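Local coordinates for protein oxidase (Sinorhizobium meliloti, PDB 4FFU) that is of uncertain function but belongs to the MaoC-like family, whose members adopt the hot dog fold, and is tentatively assigned monoamine oxidase activity, at residues V53-H58 with H83-F88; Y108-F113 with A160-L165; I119-R124 with I151-E156. One frame throughout, in Å; residues are numbered along the deposited sequence.

Contacts 1 and 2 are buried, while contact 3 lies partly at the surface. Contact 1 joins two helices, 49-59 and 84-93. Contacts 2 and 3 belong to one antiparallel sheet. Contact 2 pairs strands 157-168 and 103-113, and contact 3 joins the start of strand 122-134 to the end of strand 141-151 and the loop after it. Contacts 1 and 2 touch through Phe-88, which packs against Tyr-108, Leu-111 and Ala-161, and both reach the second subunit. The chemistry of the three differs with place. Contact 1 centres on one histidine ring with a single hydrogen bond across, His-55 to Thr-85. Contact 2 combines a strand ladder, a ring stack and a salt bridge. Contact 3 relies on amide, guanidinium and water-mediated bonds around a turn.

Contact 1. Residues V53-H58 with H83-F88; sequences VVHAGH and HGTMIF
The ring of His-55 enters between Thr-85, His-83 and Met-86, a selenomethionine, and makes nearly all of this contact. Met-86 CB lies over the middle of one ring face, 3.5 Å from the centroid, as a CH-pi contact. Thr-85 OG1 approaches the ring edge in its plane. It hydrogen-bonds His-55 NE2 at 2.7 Å, nearly straight at 163°; either partner could be the donor. The OG1 branch of Thr-85 sits between its own backbone N and carbonyl carbon (chi1 50°), the position that turns OG1 to His-55 NE2. His-55 CD2 lies over one face of the His-83 ring, off-centre, 3.4 Å from His-83 CG. The two rings meet obliquely, with planes 54° apart. The contact joins helix 49-59 to helix 84-93; the latter, packed on the sheet, is consistent with the central helix of a hot dog fold. His-83 is the residue at the N-cap position of the second helix. Its NE2 bonds to the carbonyl of Asp-61, and its ring stacks on that of His-66. His-55 ND1 bonds His-58 NE2 of the second subunit, so both ring nitrogens are held and the ring rotation is fixed. Packing is looser on the Ala-56 side, where Ala-56 CB comes only to 4.2 Å from His-83 CE1. The selenium of Met-86 also stands well back, 5.5 Å from the centroid of the His-55 ring and oblique to it.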
loop_
_atom_site.group_PDB
_atom_site.type_symbol
_atom_site.label_atom_id
_atom_site.label_comp_id
_atom_site.label_asym_id
_atom_site.label_seq_id
_atom_site.Cartn_x
_atom_site.Cartn_y
_atom_site.Cartn_z
ATOM N N VAL I 53 -5.390 4.763 7.394
ATOM C CA VAL I 53 -5.771 4.864 5.977
ATOM C C VAL I 53 -5.526 3.521 5.254
ATOM O O VAL I 53 -6.377 3.096 4.471
ATOM C CB VAL I 53 -5.011 6.024 5.292
ATOM C CG1 VAL I 53 -5.226 6.031 3.774
ATOM C CG2 VAL I 53 -5.440 7.357 5.911
ATOM N N VAL I 54 -4.411 2.854 5.575
ATOM C CA VAL I 54 -4.095 1.505 5.046
ATOM C C VAL I 54 -5.130 0.512 5.536
ATOM O O VAL I 54 -5.644 -0.289 4.742
ATOM C CB VAL I 54 -2.660 1.045 5.403
ATOM C CG1 VAL I 54 -2.454 -0.402 4.932
ATOM C CG2 VAL I 54 -1.666 1.952 4.685
ATOM N N HIS I 55 -5.458 0.557 6.831
ATOM C CA HIS I 55 -6.431 -0.434 7.318
ATOM C C HIS I 55 -7.788 -0.283 6.626
ATOM O O HIS I 55 -8.416 -1.289 6.277
ATOM C CB HIS I 55 -6.665 -0.317 8.828
ATOM C CG HIS I 55 -7.310 -1.535 9.407
ATOM N ND1 HIS I 55 -6.615 -2.700 9.615
ATOM C CD2 HIS I 55 -8.587 -1.781 9.786
ATOM C CE1 HIS I 55 -7.421 -3.608 10.140
ATOM N NE2 HIS I 55 -8.628 -3.081 10.242
ATOM N N ALA I 56 -8.248 0.957 6.469
ATOM C CA ALA I 56 -9.507 1.236 5.759
ATOM C C ALA I 56 -9.458 0.680 4.344
ATOM O O ALA I 56 -10.376 -0.033 3.909
ATOM C CB ALA I 56 -9.791 2.725 5.715
ATOM N N GLY I 57 -8.370 0.962 3.638
ATOM C CA GLY I 57 -8.254 0.498 2.259
ATOM C C GLY I 57 -8.168 -1.011 2.142
ATOM O O GLY I 57 -8.627 -1.603 1.160
ATOM N N HIS I 58 -7.535 -1.633 3.129
ATOM C CA HIS I 58 -7.388 -3.095 3.159
ATOM C C HIS I 58 -8.697 -3.800 3.477
ATOM O O HIS I 58 -8.971 -4.882 2.927
ATOM C CB HIS I 58 -6.331 -3.413 4.230
ATOM C CG HIS I 58 -5.977 -4.860 4.360
ATOM N ND1 HIS I 58 -5.640 -5.654 3.284
ATOM C CD2 HIS I 58 -5.802 -5.623 5.467
ATOM C CE1 HIS I 58 -5.320 -6.866 3.720
ATOM N NE2 HIS I 58 -5.420 -6.875 5.041
ATOM N N HIS I 83 -9.653 1.323 14.066
ATOM C CA HIS I 83 -10.554 0.172 13.932
ATOM C C HIS I 83 -10.146 -0.914 14.929
ATOM O O HIS I 83 -8.953 -1.170 15.095
ATOM C CB HIS I 83 -10.361 -0.469 12.555
ATOM C CG HIS I 83 -10.594 0.430 11.388
ATOM N ND1 HIS I 83 -9.689 1.386 10.981
ATOM C CD2 HIS I 83 -11.569 0.405 10.439
ATOM C CE1 HIS I 83 -10.121 1.957 9.872
ATOM N NE2 HIS I 83 -11.258 1.380 9.518
ATOM N N GLY I 84 -11.124 -1.563 15.554
ATOM C CA GLY I 84 -10.853 -2.712 16.416
ATOM C C GLY I 84 -10.021 -3.804 15.739
ATOM O O GLY I 84 -9.103 -4.374 16.340
ATOM N N THR I 85 -10.348 -4.082 14.479
ATOM C CA THR I 85 -9.631 -5.115 13.743
ATOM C C THR I 85 -8.177 -4.715 13.460
ATOM O O THR I 85 -7.356 -5.601 13.270
ATOM C CB THR I 85 -10.324 -5.484 12.403
ATOM O OG1 THR I 85 -10.608 -4.293 11.665
ATOM C CG2 THR I 85 -11.627 -6.291 12.636
HETATM N N MSE I 86 -7.874 -3.417 13.422
HETATM C CA MSE I 86 -6.465 -2.954 13.237
HETATM C C MSE I 86 -5.654 -3.189 14.502
HETATM O O MSE I 86 -4.510 -3.678 14.464
HETATM C CB MSE I 86 -6.378 -1.440 12.942
HETATM C CG MSE I 86 -4.957 -1.122 12.484
HETATM SE SE MSE I 86 -4.626 0.796 12.851
HETATM C CE MSE I 86 -6.326 1.609 12.275
ATOM N N ILE I 87 -6.234 -2.849 15.645
ATOM C CA ILE I 87 -5.479 -3.040 16.905
ATOM C C ILE I 87 -5.239 -4.530 17.120
ATOM O O ILE I 87 -4.173 -4.952 17.542
ATOM C CB ILE I 87 -6.176 -2.331 18.067
ATOM C CG1 ILE I 87 -6.296 -0.826 17.717
ATOM C CG2 ILE I 87 -5.398 -2.473 19.371
ATOM C CD1 ILE I 87 -4.985 -0.166 17.248
ATOM N N PHE I 88 -6.228 -5.327 16.765
ATOM C CA PHE I 88 -6.090 -6.781 16.825
ATOM C C PHE I 88 -5.017 -7.298 15.862
ATOM O O PHE I 88 -4.125 -8.025 16.290
ATOM C CB PHE I 88 -7.435 -7.457 16.566
ATOM C CG PHE I 88 -7.403 -8.958 16.728
ATOM C CD1 PHE I 88 -6.983 -9.540 17.918
ATOM C CD2 PHE I 88 -7.845 -9.790 15.686
ATOM C CE1 PHE I 88 -6.950 -10.928 18.087
ATOM C CE2 PHE I 88 -7.819 -11.184 15.847
ATOM C CZ PHE I 88 -7.371 -11.750 17.036
#

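Contact 2. Residues Y108-F113 with A160-L165; sequences YDRLRF and AADHIL
Tyr-108 and His-163 lay their rings together as an offset stack. The planes are 5° apart and the centroids 4.2 Å. Tyr-108 CZ is 3.4 Å from His-163 CD2, and the Tyr-108 hydroxyl lies over the middle of the imidazole. His-163 CG is anti to its backbone N (chi1 -172°), which swings the imidazole over the face of the Tyr-108 ring. Leu-165 CD2 lies above the opposite face of the imidazole, toward its rim, and Ser-105 bonds its NE2. Next comes a salt bridge. Arg-110 NH2 meets Asp-162 OD2 at 2.8 Å, but the hydrogen bond within it is bent and weak. Asp-162 OD1 has a second charged partner, Arg-147. Ile-164 CD1 rests 3.6 Å from Asp-109 OD2. These side chains are placed by an antiparallel ladder. Asp-109 and Asp-162 form a hydrogen-bonded pair, Asp-109 N to Asp-162 O and Asp-162 N to Asp-109 O, both 2.8 Å. Arg-112 and Ala-160 form another, with Arg-112 N to Ala-160 O at 2.8 Å. Between the pairs the register slips by one residue, a beta bulge, and the chain turns a corner at Asp-109. Arg-112 and Asp-109 OD1 form reciprocal salt bridges with Asp-109 and Arg-112 of the second subunit, and the sheet runs on into that chain. Within its own chain, strand 157-168 lies between strands 141-151 and 103-113, while Phe-88 and Val-92 of helix 84-93 pack on Leu-111 and Tyr-108.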
loop_
_atom_site.group_PDB
_atom_site.type_symbol
_atom_site.label_atom_id
_atom_site.label_comp_id
_atom_site.label_asym_id
_atom_site.label_seq_id
_atom_site.Cartn_x
_atom_site.Cartn_y
_atom_site.Cartn_z
ATOM N N TYR I 108 -9.355 -17.601 18.714
ATOM C CA TYR I 108 -9.170 -16.736 19.885
ATOM C C TYR I 108 -10.454 -16.743 20.700
ATOM O O TYR I 108 -11.556 -16.795 20.132
ATOM C CB TYR I 108 -8.882 -15.290 19.480
ATOM C CG TYR I 108 -7.518 -15.062 18.852
ATOM C CD1 TYR I 108 -7.288 -15.392 17.525
ATOM C CD2 TYR I 108 -6.472 -14.489 19.597
ATOM C CE1 TYR I 108 -6.037 -15.198 16.941
ATOM C CE2 TYR I 108 -5.230 -14.276 19.023
ATOM C CZ TYR I 108 -5.024 -14.627 17.700
ATOM O OH TYR I 108 -3.792 -14.441 17.121
ATOM N N ASP I 109 -10.302 -16.684 22.015
ATOM C CA ASP I 109 -11.435 -16.493 22.924
ATOM C C ASP I 109 -11.326 -15.126 23.583
ATOM O O ASP I 109 -10.217 -14.584 23.724
ATOM C CB ASP I 109 -11.437 -17.573 24.015
ATOM C CG ASP I 109 -12.049 -18.887 23.565
ATOM O OD1 ASP I 109 -12.725 -18.964 22.516
ATOM O OD2 ASP I 109 -11.866 -19.874 24.312
ATOM N N ARG I 110 -12.472 -14.566 23.972
ATOM C CA ARG I 110 -12.509 -13.358 24.813
ATOM C C ARG I 110 -11.690 -12.192 24.267
ATOM O O ARG I 110 -10.908 -11.574 24.981
ATOM C CB ARG I 110 -12.104 -13.692 26.265
ATOM C CG ARG I 110 -13.233 -14.381 27.002
ATOM C CD ARG I 110 -12.794 -15.047 28.306
ATOM N NE ARG I 110 -13.280 -16.425 28.239
ATOM C CZ ARG I 110 -12.552 -17.446 27.783
ATOM N NH1 ARG I 110 -13.077 -18.664 27.709
ATOM N NH2 ARG I 110 -11.286 -17.254 27.417
ATOM N N LEU I 111 -11.849 -11.921 22.969
ATOM C CA LEU I 111 -11.256 -10.721 22.371
ATOM C C LEU I 111 -12.038 -9.508 22.915
ATOM O O LEU I 111 -13.261 -9.428 22.731
ATOM C CB LEU I 111 -11.352 -10.796 20.826
ATOM C CG LEU I 111 -11.000 -9.531 20.022
ATOM C CD1 LEU I 111 -9.687 -8.893 20.464
ATOM C CD2 LEU I 111 -11.006 -9.824 18.508
ATOM N N ARG I 112 -11.340 -8.584 23.571
ATOM C CA ARG I 112 -11.976 -7.443 24.203
ATOM C C ARG I 112 -11.302 -6.152 23.781
ATOM O O ARG I 112 -10.062 -6.047 23.784
ATOM C CB ARG I 112 -11.924 -7.569 25.750
ATOM C CG ARG I 112 -12.620 -8.828 26.297
ATOM C CD ARG I 112 -14.134 -8.738 26.135
ATOM N NE ARG I 112 -14.846 -9.930 26.608
ATOM C CZ ARG I 112 -15.265 -10.941 25.844
ATOM N NH1 ARG I 112 -15.043 -10.957 24.532
ATOM N NH2 ARG I 112 -15.928 -11.956 26.414
ATOM N N PHE I 113 -12.120 -5.168 23.420
ATOM C CA PHE I 113 -11.636 -3.827 23.095
ATOM C C PHE I 113 -11.683 -3.001 24.359
ATOM O O PHE I 113 -12.728 -2.508 24.758
ATOM C CB PHE I 113 -12.495 -3.203 22.000
ATOM C CG PHE I 113 -12.511 -4.021 20.757
ATOM C CD1 PHE I 113 -11.301 -4.372 20.125
ATOM C CD2 PHE I 113 -13.711 -4.497 20.235
ATOM C CE1 PHE I 113 -11.302 -5.165 18.976
ATOM C CE2 PHE I 113 -13.706 -5.276 19.079
ATOM C CZ PHE I 113 -12.513 -5.606 18.451
ATOM N N ALA I 160 -7.257 -7.183 24.667
ATOM C CA ALA I 160 -6.836 -8.464 25.218
ATOM C C ALA I 160 -7.540 -9.562 24.461
ATOM O O ALA I 160 -8.629 -9.348 23.948
ATOM C CB ALA I 160 -7.191 -8.543 26.700
ATOM N N ALA I 161 -6.907 -10.725 24.381
ATOM C CA ALA I 161 -7.509 -11.888 23.730
ATOM C C ALA I 161 -6.747 -13.121 24.165
ATOM O O ALA I 161 -5.547 -13.038 24.408
ATOM C CB ALA I 161 -7.425 -11.759 22.221
ATOM N N ASP I 162 -7.435 -14.259 24.207
ATOM C CA ASP I 162 -6.803 -15.550 24.488
ATOM C C ASP I 162 -6.595 -16.330 23.204
ATOM O O ASP I 162 -7.567 -16.746 22.558
ATOM C CB ASP I 162 -7.672 -16.369 25.450
ATOM C CG ASP I 162 -7.770 -15.744 26.830
ATOM O OD1 ASP I 162 -6.877 -14.955 27.193
ATOM O OD2 ASP I 162 -8.775 -16.025 27.534
ATOM N N HIS I 163 -5.339 -16.504 22.806
ATOM C CA HIS I 163 -5.016 -17.199 21.560
ATOM C C HIS I 163 -4.904 -18.695 21.841
ATOM O O HIS I 163 -4.131 -19.125 22.714
ATOM C CB HIS I 163 -3.709 -16.650 20.994
ATOM C CG HIS I 163 -3.378 -17.149 19.627
ATOM N ND1 HIS I 163 -2.121 -17.015 19.081
ATOM C CD2 HIS I 163 -4.142 -17.746 18.681
ATOM C CE1 HIS I 163 -2.122 -17.515 17.855
ATOM N NE2 HIS I 163 -3.336 -17.965 17.590
ATOM N N ILE I 164 -5.698 -19.477 21.119
ATOM C CA ILE I 164 -5.712 -20.910 21.284
ATOM C C ILE I 164 -4.839 -21.571 20.224
ATOM O O ILE I 164 -5.096 -21.455 19.011
ATOM C CB ILE I 164 -7.140 -21.509 21.184
ATOM C CG1 ILE I 164 -8.078 -20.851 22.198
ATOM C CG2 ILE I 164 -7.080 -23.014 21.408
ATOM C CD1 ILE I 164 -9.539 -21.042 21.850
ATOM N N LEU I 165 -3.833 -22.290 20.697
ATOM C CA LEU I 165 -2.916 -23.022 19.840
ATOM C C LEU I 165 -3.100 -24.519 20.004
ATOM O O LEU I 165 -3.304 -25.016 21.121
ATOM C CB LEU I 165 -1.466 -22.681 20.235
ATOM C CG LEU I 165 -1.013 -21.239 20.129
ATOM C CD1 LEU I 165 0.437 -21.140 20.606
ATOM C CD2 LEU I 165 -1.169 -20.779 18.670
#

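Contact 3. Residues I119-R124 with I151-E156; sequences IGDTIR and INQRGE
Arg-124 presents one guanidinium face to Ile-151 and an edge to Asn-152. Ile-151 CD1 lies over the centre of that face, 3.6 Å above it, though Ile-151 has two conformers and this detail is doubtful. At the edge, Arg-124 NH2 bonds Asn-152 O at 3.1 Å, in the guanidinium plane but above the carbonyl plane. Gly-155 N reaches the same oxygen from the opposite face of the Asn-152 carbonyl plane, closing a type I turn. The Gln-153 amide bonds at both ends. Its NE2 meets Asp-121 OD1 at 3.1 Å and 172°, in the amide plane but from above the carboxylate. Its OE1 takes Thr-122 N at 3.0 Å, with the donor above the carbonyl plane. The Gln-153 chain bends at chi2 (-87°), which brings the amide back to Asp-121 and Thr-122. Asp-121 OD2 accepts from His-118 N and from two waters, which link it to Asn-152 ND2 and Arg-154 NH2. Asn-152 OD1 accepts from Arg-154 N, making an Asx turn, and from Glu-156 N. Glu-156 OE1 accepts from Asn-152 ND2 and, in a salt bridge, from Arg-154 NE, bracing the turn from within. The turn connects neighbouring antiparallel strands 141-151 and 157-168. One hydrogen-bonded antiparallel pair, Arg-124 with Ile-151, joins strand 122-134 to the end of strand 141-151. Strand 122-134 lies between strands 39-46 and 141-151, and Arg-124 and Ile-151 both pack on Leu-41.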
loop_
_atom_site.group_PDB
_atom_site.type_symbol
_atom_site.label_atom_id
_atom_site.label_comp_id
_atom_site.label_asym_id
_atom_site.label_seq_id
_atom_site.Cartn_x
_atom_site.Cartn_y
_atom_site.Cartn_z
ATOM N N ILE I 119 -4.338 8.057 16.891
ATOM C CA ILE I 119 -3.143 8.374 16.089
ATOM C C ILE I 119 -2.050 8.874 17.017
ATOM O O ILE I 119 -2.295 9.763 17.854
ATOM C CB ILE I 119 -3.469 9.422 15.006
ATOM C CG1 ILE I 119 -4.418 8.805 13.942
ATOM C CG2 ILE I 119 -2.185 10.000 14.393
ATOM C CD1 ILE I 119 -5.046 9.834 12.998
ATOM N N GLY I 120 -0.857 8.284 16.905
ATOM C CA GLY I 120 0.284 8.713 17.739
ATOM C C GLY I 120 0.541 7.845 18.954
ATOM O O GLY I 120 1.582 7.952 19.573
ATOM N N ASP I 121 -0.427 7.013 19.316
ATOM C CA ASP I 121 -0.247 6.017 20.375
ATOM C C ASP I 121 0.771 4.982 19.922
ATOM O O ASP I 121 0.854 4.647 18.724
ATOM C CB ASP I 121 -1.582 5.320 20.724
ATOM C CG ASP I 121 -2.554 6.228 21.533
ATOM O OD1 ASP I 121 -2.170 7.348 21.936
ATOM O OD2 ASP I 121 -3.725 5.808 21.732
ATOM N N THR I 122 1.517 4.443 20.877
ATOM C CA THR I 122 2.490 3.413 20.586
ATOM C C THR I 122 2.064 2.159 21.339
ATOM O O THR I 122 1.740 2.233 22.520
ATOM C CB THR I 122 3.907 3.874 21.003
ATOM O OG1 THR I 122 4.238 5.043 20.259
ATOM C CG2 THR I 122 4.964 2.780 20.708
ATOM N N ILE I 123 2.019 1.030 20.640
ATOM C CA ILE I 123 1.610 -0.237 21.245
ATOM C C ILE I 123 2.697 -1.308 21.266
ATOM O O ILE I 123 3.579 -1.333 20.392
ATOM C CB ILE I 123 0.306 -0.825 20.631
ATOM C CG1 ILE I 123 0.468 -1.107 19.129
ATOM C CG2 ILE I 123 -0.849 0.121 20.920
ATOM C CD1 ILE I 123 -0.624 -1.985 18.500
ATOM N N ARG I 124 2.626 -2.165 22.287
ATOM C CA ARG I 124 3.467 -3.364 22.401
ATOM C C ARG I 124 2.542 -4.476 22.819
ATOM O O ARG I 124 1.470 -4.225 23.377
ATOM C CB ARG I 124 4.514 -3.194 23.507
ATOM C CG ARG I 124 5.570 -2.139 23.233
ATOM C CD ARG I 124 6.170 -1.663 24.550
ATOM N NE ARG I 124 5.198 -0.855 25.299
ATOM C CZ ARG I 124 5.236 -0.605 26.610
ATOM N NH1 ARG I 124 6.210 -1.105 27.373
ATOM N NH2 ARG I 124 4.285 0.147 27.163
ATOM N N ILE I 151 -0.717 -3.196 24.877
ATOM C CA ILE I 151 -0.591 -2.112 25.851
ATOM C C ILE I 151 -0.092 -0.858 25.170
ATOM O O ILE I 151 0.705 -0.914 24.243
ATOM C CB ILE I 151 0.322 -2.469 27.059
ATOM C CG1 ILE I 151 1.721 -2.921 26.608
ATOM C CG2 ILE I 151 -0.342 -3.522 27.939
ATOM C CD1 ILE I 151 2.734 -3.044 27.740
ATOM N N ASN I 152 -0.613 0.293 25.591
ATOM C CA ASN I 152 -0.152 1.547 24.989
ATOM C C ASN I 152 1.017 2.169 25.744
ATOM O O ASN I 152 1.597 1.533 26.626
ATOM C CB ASN I 152 -1.302 2.558 24.821
ATOM C CG ASN I 152 -1.876 3.014 26.157
ATOM O OD1 ASN I 152 -1.213 2.925 27.186
ATOM N ND2 ASN I 152 -3.109 3.507 26.138
ATOM N N GLN I 153 1.363 3.398 25.370
ATOM C CA GLN I 153 2.563 4.065 25.871
ATOM C C GLN I 153 2.402 4.496 27.325
ATOM O O GLN I 153 3.385 4.901 27.975
ATOM C CB GLN I 153 2.937 5.261 24.974
ATOM C CG GLN I 153 2.010 6.479 25.038
ATOM C CD GLN I 153 0.830 6.408 24.088
ATOM O OE1 GLN I 153 0.513 5.353 23.531
ATOM N NE2 GLN I 153 0.160 7.554 23.900
ATOM N N ARG I 154 1.169 4.433 27.826
ATOM C CA ARG I 154 0.916 4.723 29.260
ATOM C C ARG I 154 0.875 3.445 30.075
ATOM O O ARG I 154 0.589 3.474 31.276
ATOM C CB ARG I 154 -0.389 5.483 29.449
ATOM C CG ARG I 154 -0.380 6.908 28.934
ATOM C CD ARG I 154 -1.746 7.571 29.104
ATOM N NE ARG I 154 -2.729 7.162 28.095
ATOM C CZ ARG I 154 -2.789 7.649 26.856
ATOM N NH1 ARG I 154 -1.922 8.565 26.451
ATOM N NH2 ARG I 154 -3.716 7.216 26.010
ATOM N N GLY I 155 1.177 2.322 29.442
ATOM C CA GLY I 155 1.103 1.030 30.126
ATOM C C GLY I 155 -0.321 0.509 30.317
ATOM O O GLY I 155 -0.555 -0.427 31.092
ATOM N N GLU I 156 -1.275 1.094 29.599
ATOM C CA GLU I 156 -2.671 0.679 29.718
ATOM C C GLU I 156 -3.005 -0.429 28.725
ATOM O O GLU I 156 -2.612 -0.345 27.562
ATOM C CB GLU I 156 -3.583 1.879 29.476
ATOM C CG GLU I 156 -3.332 3.038 30.442
ATOM C CD GLU I 156 -3.958 4.338 29.965
ATOM O OE1 GLU I 156 -4.200 4.500 28.741
ATOM O OE2 GLU I 156 -4.199 5.220 30.818
HETATM O O HOH W 1 -4.481 3.913 23.625
HETATM O O HOH W 2 -4.624 7.989 23.421
#